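Local structure of amide synthase (Vibrio cholerae, 1L5A) at residues A[69-77]-A[106-114]. The protein catalyses amide bond formation in the biosynthesis of vibriobactin, as a nonribosomal peptide synthetase condensation enzyme. Sequence-based numbering, arbitrary orientation.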
loop_
_atom_site.group_PDB
_atom_site.type_symbol
_atom_site.label_atom_id
_atom_site.label_comp_id
_atom_site.label_asym_id
_atom_site.label_seq_id
_atom_site.Cartn_x
_atom_site.Cartn_y
_atom_site.Cartn_z
ATOM N N PRO A 69 -14.467 13.593 29.847
ATOM C CA PRO A 69 -14.212 14.886 30.488
ATOM C C PRO A 69 -15.506 15.647 30.862
ATOM O O PRO A 69 -16.468 15.699 30.084
ATOM C CB PRO A 69 -13.410 15.631 29.417
ATOM C CG PRO A 69 -12.643 14.535 28.755
ATOM C CD PRO A 69 -13.677 13.445 28.611
ATOM N N PRO A 70 -15.542 16.243 32.061
ATOM C CA PRO A 70 -16.725 17.003 32.501
ATOM C C PRO A 70 -16.830 18.256 31.640
ATOM O O PRO A 70 -15.837 18.730 31.109
ATOM C CB PRO A 70 -16.397 17.418 33.946
ATOM C CG PRO A 70 -15.184 16.606 34.327
ATOM C CD PRO A 70 -14.457 16.283 33.055
ATOM N N ILE A 71 -18.029 18.794 31.516
ATOM C CA ILE A 71 -18.223 20.027 30.787
ATOM C C ILE A 71 -18.763 21.019 31.809
ATOM O O ILE A 71 -19.897 20.899 32.250
ATOM C CB ILE A 71 -19.248 19.885 29.682
ATOM C CG1 ILE A 71 -18.704 18.963 28.594
ATOM C CG2 ILE A 71 -19.585 21.260 29.131
ATOM C CD1 ILE A 71 -19.608 18.839 27.414
ATOM N N ASP A 72 -17.941 21.983 32.196
ATOM C CA ASP A 72 -18.338 22.977 33.173
ATOM C C ASP A 72 -19.098 24.104 32.478
ATOM O O ASP A 72 -18.521 24.891 31.716
ATOM C CB ASP A 72 -17.085 23.487 33.916
ATOM C CG ASP A 72 -17.376 24.668 34.855
ATOM O OD1 ASP A 72 -18.345 24.592 35.648
ATOM O OD2 ASP A 72 -16.619 25.677 34.812
ATOM N N TYR A 73 -20.406 24.160 32.722
ATOM C CA TYR A 73 -21.269 25.191 32.135
ATOM C C TYR A 73 -21.751 26.241 33.143
ATOM O O TYR A 73 -22.038 25.930 34.298
ATOM C CB TYR A 73 -22.510 24.559 31.514
ATOM C CG TYR A 73 -23.551 25.578 31.117
ATOM C CD1 TYR A 73 -23.332 26.444 30.062
ATOM C CD2 TYR A 73 -24.755 25.675 31.798
ATOM C CE1 TYR A 73 -24.291 27.379 29.683
ATOM C CE2 TYR A 73 -25.725 26.620 31.432
ATOM C CZ TYR A 73 -25.487 27.460 30.371
ATOM O OH TYR A 73 -26.452 28.352 29.965
ATOM N N GLN A 74 -21.853 27.486 32.697
ATOM C CA GLN A 74 -22.343 28.538 33.567
ATOM C C GLN A 74 -23.144 29.556 32.777
ATOM O O GLN A 74 -22.690 30.060 31.745
ATOM C CB GLN A 74 -21.191 29.230 34.308
ATOM C CG GLN A 74 -20.578 28.404 35.435
ATOM C CD GLN A 74 -19.355 29.068 36.071
ATOM O OE1 GLN A 74 -19.412 30.220 36.526
ATOM N NE2 GLN A 74 -18.241 28.338 36.107
ATOM N N ASP A 75 -24.362 29.812 33.245
ATOM C CA ASP A 75 -25.234 30.812 32.634
ATOM C C ASP A 75 -24.862 32.087 33.396
ATOM O O ASP A 75 -25.103 32.193 34.605
ATOM C CB ASP A 75 -26.708 30.484 32.890
ATOM C CG ASP A 75 -27.639 31.358 32.093
ATOM O OD1 ASP A 75 -27.310 32.544 31.914
ATOM O OD2 ASP A 75 -28.700 30.868 31.641
ATOM N N LEU A 76 -24.260 33.047 32.704
ATOM C CA LEU A 76 -23.844 34.270 33.355
ATOM C C LEU A 76 -24.654 35.444 32.896
ATOM O O LEU A 76 -24.416 36.562 33.355
ATOM C CB LEU A 76 -22.377 34.548 33.062
ATOM C CG LEU A 76 -21.370 33.547 33.602
ATOM C CD1 LEU A 76 -19.965 33.989 33.214
ATOM C CD2 LEU A 76 -21.488 33.479 35.099
ATOM N N SER A 77 -25.605 35.197 31.995
ATOM C CA SER A 77 -26.458 36.258 31.455
ATOM C C SER A 77 -27.133 37.101 32.534
ATOM O O SER A 77 -27.643 38.189 32.261
ATOM C CB SER A 77 -27.511 35.673 30.496
ATOM O OG SER A 77 -28.285 34.647 31.101
ATOM N N THR A 106 -7.483 17.489 30.098
ATOM C CA THR A 106 -8.201 18.562 29.415
ATOM C C THR A 106 -9.209 19.267 30.310
ATOM O O THR A 106 -9.497 18.819 31.407
ATOM C CB THR A 106 -8.940 18.060 28.150
ATOM O OG1 THR A 106 -10.151 17.391 28.529
ATOM C CG2 THR A 106 -8.047 17.111 27.361
ATOM N N SER A 107 -9.737 20.380 29.822
ATOM C CA SER A 107 -10.726 21.159 30.547
ATOM C C SER A 107 -11.717 21.703 29.521
ATOM O O SER A 107 -11.330 22.068 28.405
ATOM C CB SER A 107 -10.039 22.310 31.299
ATOM O OG SER A 107 -10.938 22.999 32.153
ATOM N N HIS A 108 -12.992 21.759 29.896
ATOM C CA HIS A 108 -14.029 22.256 28.998
ATOM C C HIS A 108 -14.978 23.165 29.756
ATOM O O HIS A 108 -15.653 22.749 30.699
ATOM C CB HIS A 108 -14.783 21.068 28.381
ATOM C CG HIS A 108 -13.868 20.052 27.785
ATOM N ND1 HIS A 108 -13.352 20.174 26.511
ATOM C CD2 HIS A 108 -13.248 18.983 28.342
ATOM C CE1 HIS A 108 -12.448 19.229 26.315
ATOM N NE2 HIS A 108 -12.365 18.494 27.411
ATOM N N GLN A 109 -15.034 24.420 29.344
ATOM C CA GLN A 109 -15.897 25.356 30.027
ATOM C C GLN A 109 -16.801 26.048 29.009
ATOM O O GLN A 109 -16.356 26.372 27.916
ATOM C CB GLN A 109 -15.035 26.387 30.756
ATOM C CG GLN A 109 -14.020 25.822 31.766
ATOM C CD GLN A 109 -12.940 26.870 32.178
ATOM O OE1 GLN A 109 -13.143 28.096 32.054
ATOM N NE2 GLN A 109 -11.798 26.380 32.675
ATOM N N VAL A 110 -18.070 26.260 29.358
ATOM C CA VAL A 110 -18.990 26.948 28.459
ATOM C C VAL A 110 -19.677 28.080 29.206
ATOM O O VAL A 110 -20.095 27.909 30.344
ATOM C CB VAL A 110 -20.099 26.016 27.922
ATOM C CG1 VAL A 110 -20.948 26.770 26.908
ATOM C CG2 VAL A 110 -19.497 24.787 27.277
ATOM N N TYR A 111 -19.825 29.227 28.557
ATOM C CA TYR A 111 -20.476 30.362 29.198
ATOM C C TYR A 111 -21.540 31.022 28.359
ATOM O O TYR A 111 -21.294 31.416 27.224
ATOM C CB TYR A 111 -19.472 31.463 29.566
ATOM C CG TYR A 111 -18.340 31.008 30.426
ATOM C CD1 TYR A 111 -17.117 30.633 29.860
ATOM C CD2 TYR A 111 -18.491 30.911 31.803
ATOM C CE1 TYR A 111 -16.071 30.163 30.653
ATOM C CE2 TYR A 111 -17.452 30.444 32.603
ATOM C CZ TYR A 111 -16.248 30.066 32.018
ATOM O OH TYR A 111 -15.252 29.529 32.795
ATOM N N ARG A 112 -22.723 31.156 28.930
ATOM C CA ARG A 112 -23.790 31.857 28.248
ATOM C C ARG A 112 -23.624 33.270 28.824
ATOM O O ARG A 112 -23.906 33.515 29.997
ATOM C CB ARG A 112 -25.160 31.261 28.613
ATOM C CG ARG A 112 -26.353 31.966 27.962
ATOM C CD ARG A 112 -27.659 31.213 28.213
ATOM N NE ARG A 112 -28.827 32.087 28.125
ATOM C CZ ARG A 112 -29.642 32.178 27.078
ATOM N NH1 ARG A 112 -29.447 31.440 25.990
ATOM N NH2 ARG A 112 -30.655 33.034 27.116
ATOM N N LEU A 113 -23.121 34.183 28.005
ATOM C CA LEU A 113 -22.907 35.553 28.446
ATOM C C LEU A 113 -24.207 36.337 28.338
ATOM O O LEU A 113 -24.550 37.122 29.218
ATOM C CB LEU A 113 -21.829 36.203 27.585
ATOM C CG LEU A 113 -20.488 35.458 27.612
ATOM C CD1 LEU A 113 -19.545 36.025 26.559
ATOM C CD2 LEU A 113 -19.889 35.573 29.003
ATOM N N SER A 114 -24.914 36.122 27.237
ATOM C CA SER A 114 -26.190 36.762 26.985
ATOM C C SER A 114 -26.949 35.760 26.109
ATOM O O SER A 114 -26.416 34.705 25.786
ATOM C CB SER A 114 -25.973 38.082 26.252
ATOM O OG SER A 114 -26.050 37.930 24.845
#
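Tyr73 lies along Arg112 on one face of a parallel strand pair. Its CG is anti to the backbone N (chi1 170°), which lays the ring along the neighbouring strand. Val110 CB meets the ring edge, 3.9 Å from Tyr73 CD1. The phenol oxygen OH of Tyr73 rests 3.5 Å from Arg112 CB. Ile71 CG2 meets Val110 CG2 at 4.0 Å, and Leu42 of helix 35-47 touches both residues. On the other face, Gln74 runs beside the Tyr111 ring, its amide plane turned 70° from it. Gln74 NE2 hydrogen-bonds Gln89 OE1 of helix 82-94. Leu76 CD1 and Gln74 CB both come against Tyr111 CD2, at 3.7 and 4.0 Å. Before the strand begins, the Pro69 ring sits against His108, Pro69 CB 3.5 Å from His108 CD2. Thr106 OG1 and His108 NE2 share a hydrogen bond that would limit rotation of the imidazole. Strand 72-75 is an outer strand of its sheet within the chain, and helix 82-94 completes the beta-alpha-beta crossover. Arg112 NH1 hydrogen-bonds Thr35 OG1. Five backbone hydrogen bonds, from Asp72 N to His108 O through Leu76 N to Arg112 O, set the parallel register. The long salt bridge of Asp75 OD2 and Arg112 NE, 3.7 Å, probably adds only weak electrostatic attraction.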